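Local coordinates for protein 5-ketofructose reductase (Gluconobacter sp., PDB 7COK) that probably reduces 5-ketofructose, using a fold of the shikimate dehydrogenase family with a substrate-binding domain and a Rossmann-type dinucleotide-binding domain, at residues C43-S48 with L69-A74; D108-L113 with G256-E261. All blocks are in the same frame, centred on the assembly; numbering follows the deposited sequence.

Contact 1 (43-48 with 69-74) lies in the substrate-binding domain, at the end of strand 38-44. Contact 2 (108-113 with 256-261) joins the two helices by which the chain passes from the mixed sheet to the parallel Rossmann-type sheet and back again. Their centres are about 20 Å apart, yet one bond joins them directly: K72 NZ of contact 1 forms a salt bridge with D108 OD2 of contact 2 at 2.8 Å. In shikimate dehydrogenases a lysine and an aspartate paired in this way form the catalytic dyad, so K72 and D108 probably mark the active site, with contact 1 beside the lysine and contact 2 following on from the aspartate.

Contact 1: C43-S48 with L69-A74; sequences CDVKAS and LPHKVA
H71 presents the NE2 corner of its imidazole to the backbone carbonyl of V45, and this one bond carries the contact. H71 NE2 donates to V45 O over 2.7 Å with an N-H...O angle of 143°. The acceptor sits in the ring plane, whereas seen from the peptide the donor stands above the carbonyl plane, 43° out of it. With CG anti to its own carbonyl carbon (chi1 -50°), H71 swings the ring across to 43-48. A47 N also lies at this edge, 3.8 Å from H71 CE1, and K46 O is 3.7 Å from the same H71 CE1. The V45 side chain crosses the imidazole at about a right angle, its CB 4.0 Å from H71 NE2. On one face of the ring lies P70 CD, 3.6 Å above the plane and over the centre; P70 itself follows a cis peptide bond.

The CB of K46 points away from 69-74, and its NZ forms a salt bridge with D44 OD1 at 2.8 Å, coming from above the carboxylate plane; the same amine pairs with E61 of the second subunit. F14 of strand 9-15 touches both V45 and H71, and L50 of helix 50-59 also packs on H71.

A leucine in place of H71 would probably leave V45 O without this donor and the two loops without their hydrogen bond. The donation means that NE2 carries a hydrogen. A buried imidazole thus ties the loop holding K72, next in sequence, to the end of strand 38-44 near the subunit interface.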
loop_
_atom_site.group_PDB
_atom_site.type_symbol
_atom_site.label_atom_id
_atom_site.label_comp_id
_atom_site.label_asym_id
_atom_site.label_seq_id
_atom_site.Cartn_x
_atom_site.Cartn_y
_atom_site.Cartn_z
ATOM N N CYS A 43 -4.881 5.562 3.149
ATOM C CA CYS A 43 -5.372 6.178 1.900
ATOM C C CYS A 43 -6.419 7.243 2.148
ATOM O O CYS A 43 -7.310 7.066 2.966
ATOM C CB CYS A 43 -6.006 5.122 1.006
ATOM S SG CYS A 43 -4.922 3.750 0.560
ATOM N N ASP A 44 -6.306 8.340 1.398
ATOM C CA ASP A 44 -7.308 9.358 1.468
ATOM C C ASP A 44 -8.322 9.089 0.369
ATOM O O ASP A 44 -8.054 9.315 -0.811
ATOM C CB ASP A 44 -6.694 10.742 1.353
ATOM C CG ASP A 44 -7.574 11.795 1.922
ATOM O OD1 ASP A 44 -8.617 12.064 1.305
ATOM O OD2 ASP A 44 -7.248 12.342 2.989
ATOM N N VAL A 45 -9.482 8.587 0.776
ATOM C CA VAL A 45 -10.490 8.115 -0.165
ATOM C C VAL A 45 -11.727 8.985 0.016
ATOM O O VAL A 45 -12.273 9.080 1.114
ATOM C CB VAL A 45 -10.849 6.626 0.097
ATOM C CG1 VAL A 45 -11.996 6.184 -0.779
ATOM C CG2 VAL A 45 -9.653 5.710 -0.138
ATOM N N LYS A 46 -12.163 9.627 -1.068
ATOM C CA LYS A 46 -13.350 10.480 -1.016
ATOM C C LYS A 46 -14.628 9.617 -1.054
ATOM O O LYS A 46 -14.603 8.439 -1.444
ATOM C CB LYS A 46 -13.317 11.522 -2.149
ATOM C CG LYS A 46 -12.046 12.388 -2.199
ATOM C CD LYS A 46 -11.686 12.991 -0.839
ATOM C CE LYS A 46 -10.433 13.864 -0.876
ATOM N NZ LYS A 46 -9.134 13.169 -1.168
ATOM N N ALA A 47 -15.767 10.189 -0.654
ATOM C CA ALA A 47 -17.028 9.407 -0.660
ATOM C C ALA A 47 -17.322 8.808 -2.032
ATOM O O ALA A 47 -17.753 7.655 -2.121
ATOM C CB ALA A 47 -18.212 10.214 -0.169
ATOM N N SER A 48 -17.059 9.571 -3.101
ATOM C CA SER A 48 -17.298 9.067 -4.452
ATOM C C SER A 48 -16.303 7.986 -4.890
ATOM O O SER A 48 -16.487 7.367 -5.940
ATOM C CB SER A 48 -17.317 10.201 -5.480
ATOM O OG SER A 48 -16.076 10.874 -5.496
ATOM N N LEU A 69 -14.137 7.915 9.337
ATOM C CA LEU A 69 -14.910 9.026 8.771
ATOM C C LEU A 69 -14.437 9.351 7.350
ATOM O O LEU A 69 -13.225 9.467 7.127
ATOM C CB LEU A 69 -14.758 10.284 9.645
ATOM C CG LEU A 69 -15.583 11.543 9.324
ATOM C CD1 LEU A 69 -16.984 11.412 9.898
ATOM C CD2 LEU A 69 -14.928 12.799 9.873
ATOM N N PRO A 70 -15.354 9.487 6.389
ATOM C CA PRO A 70 -16.812 9.446 6.573
ATOM C C PRO A 70 -17.438 8.163 5.991
ATOM O O PRO A 70 -18.561 8.195 5.493
ATOM C CB PRO A 70 -17.248 10.666 5.745
ATOM C CG PRO A 70 -16.290 10.635 4.577
ATOM C CD PRO A 70 -14.995 10.020 5.069
ATOM N N HIS A 71 -16.691 7.052 6.023
ATOM C CA HIS A 71 -17.087 5.798 5.349
ATOM C C HIS A 71 -17.764 4.684 6.166
ATOM O O HIS A 71 -18.233 3.716 5.582
ATOM C CB HIS A 71 -15.894 5.192 4.607
ATOM C CG HIS A 71 -15.192 6.174 3.735
ATOM N ND1 HIS A 71 -15.871 7.006 2.873
ATOM C CD2 HIS A 71 -13.872 6.433 3.558
ATOM C CE1 HIS A 71 -14.998 7.750 2.217
ATOM N NE2 HIS A 71 -13.784 7.444 2.633
ATOM N N LYS A 72 -17.887 4.835 7.483
ATOM C CA LYS A 72 -18.320 3.708 8.335
ATOM C C LYS A 72 -19.723 3.176 8.083
ATOM O O LYS A 72 -19.963 1.997 8.268
ATOM C CB LYS A 72 -18.169 4.027 9.831
ATOM C CG LYS A 72 -16.734 4.252 10.273
ATOM C CD LYS A 72 -16.666 4.478 11.777
ATOM C CE LYS A 72 -15.245 4.725 12.254
ATOM N NZ LYS A 72 -15.288 5.051 13.704
ATOM N N VAL A 73 -20.641 4.054 7.682
ATOM C CA VAL A 73 -22.013 3.646 7.346
ATOM C C VAL A 73 -22.087 3.248 5.859
ATOM O O VAL A 73 -22.640 2.203 5.498
ATOM C CB VAL A 73 -23.064 4.716 7.767
ATOM C CG1 VAL A 73 -24.465 4.293 7.351
ATOM C CG2 VAL A 73 -23.015 4.901 9.275
ATOM N N ALA A 74 -21.496 4.074 5.008
ATOM C CA ALA A 74 -21.566 3.872 3.568
ATOM C C ALA A 74 -20.946 2.538 3.139
ATOM O O ALA A 74 -21.427 1.884 2.219
ATOM C CB ALA A 74 -20.868 5.026 2.869
#

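Contact 2: D108-L113 with G256-E261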
loop_
_atom_site.group_PDB
_atom_site.type_symbol
_atom_site.label_atom_id
_atom_site.label_comp_id
_atom_site.label_asym_id
_atom_site.label_seq_id
_atom_site.Cartn_x
_atom_site.Cartn_y
_atom_site.Cartn_z
ATOM N N ASP A 108 -15.173 -0.519 17.365
ATOM C CA ASP A 108 -15.139 0.759 18.089
ATOM C C ASP A 108 -15.539 0.642 19.557
ATOM O O ASP A 108 -15.216 1.519 20.360
ATOM C CB ASP A 108 -16.019 1.812 17.410
ATOM C CG ASP A 108 -15.391 2.378 16.152
ATOM O OD1 ASP A 108 -14.167 2.239 15.970
ATOM O OD2 ASP A 108 -16.115 2.998 15.347
ATOM N N GLY A 109 -16.233 -0.434 19.913
ATOM C CA GLY A 109 -16.518 -0.705 21.310
ATOM C C GLY A 109 -15.671 -1.838 21.858
ATOM O O GLY A 109 -15.666 -2.053 23.067
ATOM N N LYS A 110 -14.954 -2.550 20.983
ATOM C CA LYS A 110 -14.199 -3.748 21.410
ATOM C C LYS A 110 -12.873 -3.407 22.088
ATOM O O LYS A 110 -12.431 -4.187 22.930
ATOM C CB LYS A 110 -13.933 -4.684 20.218
ATOM C CG LYS A 110 -15.180 -5.352 19.657
ATOM C CD LYS A 110 -14.853 -6.411 18.604
ATOM C CE LYS A 110 -16.100 -6.975 17.906
ATOM N NZ LYS A 110 -17.088 -7.597 18.832
ATOM N N GLY A 111 -12.240 -2.280 21.723
ATOM C CA GLY A 111 -11.013 -1.841 22.403
ATOM C C GLY A 111 -11.319 -1.595 23.867
ATOM O O GLY A 111 -10.591 -2.035 24.743
ATOM N N PHE A 112 -12.424 -0.912 24.125
ATOM C CA PHE A 112 -12.863 -0.650 25.487
ATOM C C PHE A 112 -13.158 -1.955 26.231
ATOM O O PHE A 112 -12.711 -2.125 27.372
ATOM C CB PHE A 112 -14.109 0.261 25.516
ATOM C CG PHE A 112 -14.859 0.164 26.804
ATOM C CD1 PHE A 112 -14.356 0.782 27.957
ATOM C CD2 PHE A 112 -15.997 -0.644 26.910
ATOM C CE1 PHE A 112 -15.019 0.656 29.178
ATOM C CE2 PHE A 112 -16.645 -0.797 28.123
ATOM C CZ PHE A 112 -16.160 -0.159 29.257
ATOM N N LEU A 113 -13.926 -2.849 25.611
ATOM C CA LEU A 113 -14.247 -4.131 26.206
ATOM C C LEU A 113 -13.008 -4.943 26.565
ATOM O O LEU A 113 -12.940 -5.487 27.666
ATOM C CB LEU A 113 -15.251 -4.898 25.351
ATOM C CG LEU A 113 -15.997 -6.046 25.997
ATOM C CD1 LEU A 113 -16.996 -5.511 27.026
ATOM C CD2 LEU A 113 -16.724 -6.908 24.970
ATOM N N GLY A 256 -6.555 -1.911 17.575
ATOM C CA GLY A 256 -5.576 -2.322 16.549
ATOM C C GLY A 256 -5.197 -3.776 16.669
ATOM O O GLY A 256 -5.029 -4.459 15.650
ATOM N N VAL A 257 -4.997 -4.241 17.907
ATOM C CA VAL A 257 -4.689 -5.659 18.147
ATOM C C VAL A 257 -5.820 -6.560 17.640
ATOM O O VAL A 257 -5.572 -7.526 16.904
ATOM C CB VAL A 257 -4.378 -5.950 19.625
ATOM C CG1 VAL A 257 -4.296 -7.462 19.915
ATOM C CG2 VAL A 257 -3.087 -5.263 20.039
ATOM N N ILE A 258 -7.058 -6.234 18.026
ATOM C CA ILE A 258 -8.225 -6.997 17.576
ATOM C C ILE A 258 -8.358 -7.020 16.055
ATOM O O ILE A 258 -8.632 -8.083 15.493
ATOM C CB ILE A 258 -9.508 -6.487 18.272
ATOM C CG1 ILE A 258 -9.478 -6.821 19.772
ATOM C CG2 ILE A 258 -10.785 -7.041 17.625
ATOM C CD1 ILE A 258 -10.339 -5.887 20.602
ATOM N N GLY A 259 -8.169 -5.868 15.415
ATOM C CA GLY A 259 -8.258 -5.753 13.957
ATOM C C GLY A 259 -7.243 -6.641 13.255
ATOM O O GLY A 259 -7.578 -7.346 12.307
ATOM N N VAL A 260 -5.998 -6.598 13.719
ATOM C CA VAL A 260 -4.957 -7.428 13.123
ATOM C C VAL A 260 -5.180 -8.913 13.413
ATOM O O VAL A 260 -4.885 -9.753 12.558
ATOM C CB VAL A 260 -3.552 -6.934 13.499
ATOM C CG1 VAL A 260 -2.478 -7.850 12.943
ATOM C CG2 VAL A 260 -3.324 -5.524 12.967
ATOM N N GLU A 261 -5.724 -9.237 14.590
ATOM C CA GLU A 261 -6.169 -10.611 14.838
ATOM C C GLU A 261 -7.195 -11.066 13.804
ATOM O O GLU A 261 -7.083 -12.173 13.282
ATOM C CB GLU A 261 -6.695 -10.803 16.260
ATOM C CG GLU A 261 -5.622 -10.779 17.331
ATOM C CD GLU A 261 -6.200 -10.789 18.738
ATOM O OE1 GLU A 261 -7.399 -10.456 18.947
ATOM O OE2 GLU A 261 -5.436 -11.135 19.658
#
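I258 reaches across from helix 248-264 with one methyl: its CD1 rests against the first turn of helix 110-117, 3.6 Å from K110 O and 3.8 Å from K110 CB. The amide of the next residue is a looser neighbour, G111 N lying 4.2 Å from I258 CD1. I258 has CG1 anti to its carbonyl carbon (chi1 -68°), which directs the longer branch at this turn. G111 lies nearest to I258 along the backbones, their CA atoms 7.6 Å apart.

Of the K110 side chain, CB is the atom that meets I258; the end of the chain leads away, and NZ forms a salt bridge with E142 of helix 134-145. I139 and L143 of that same helix pack on F112, so helix 110-117 is seated against the Rossmann-type domain. Helix 248-264 is held on its own account: V257 meets S270 and M273 of helix 270-281, while V260 meets V27 and Y31 of helix 23-34 in the substrate-binding domain.

No hydrogen bond or salt bridge crosses between the two segments. They meet by van der Waals packing of a methyl on backbone and methylene atoms, which imposes little directional constraint where the two interdomain helices touch.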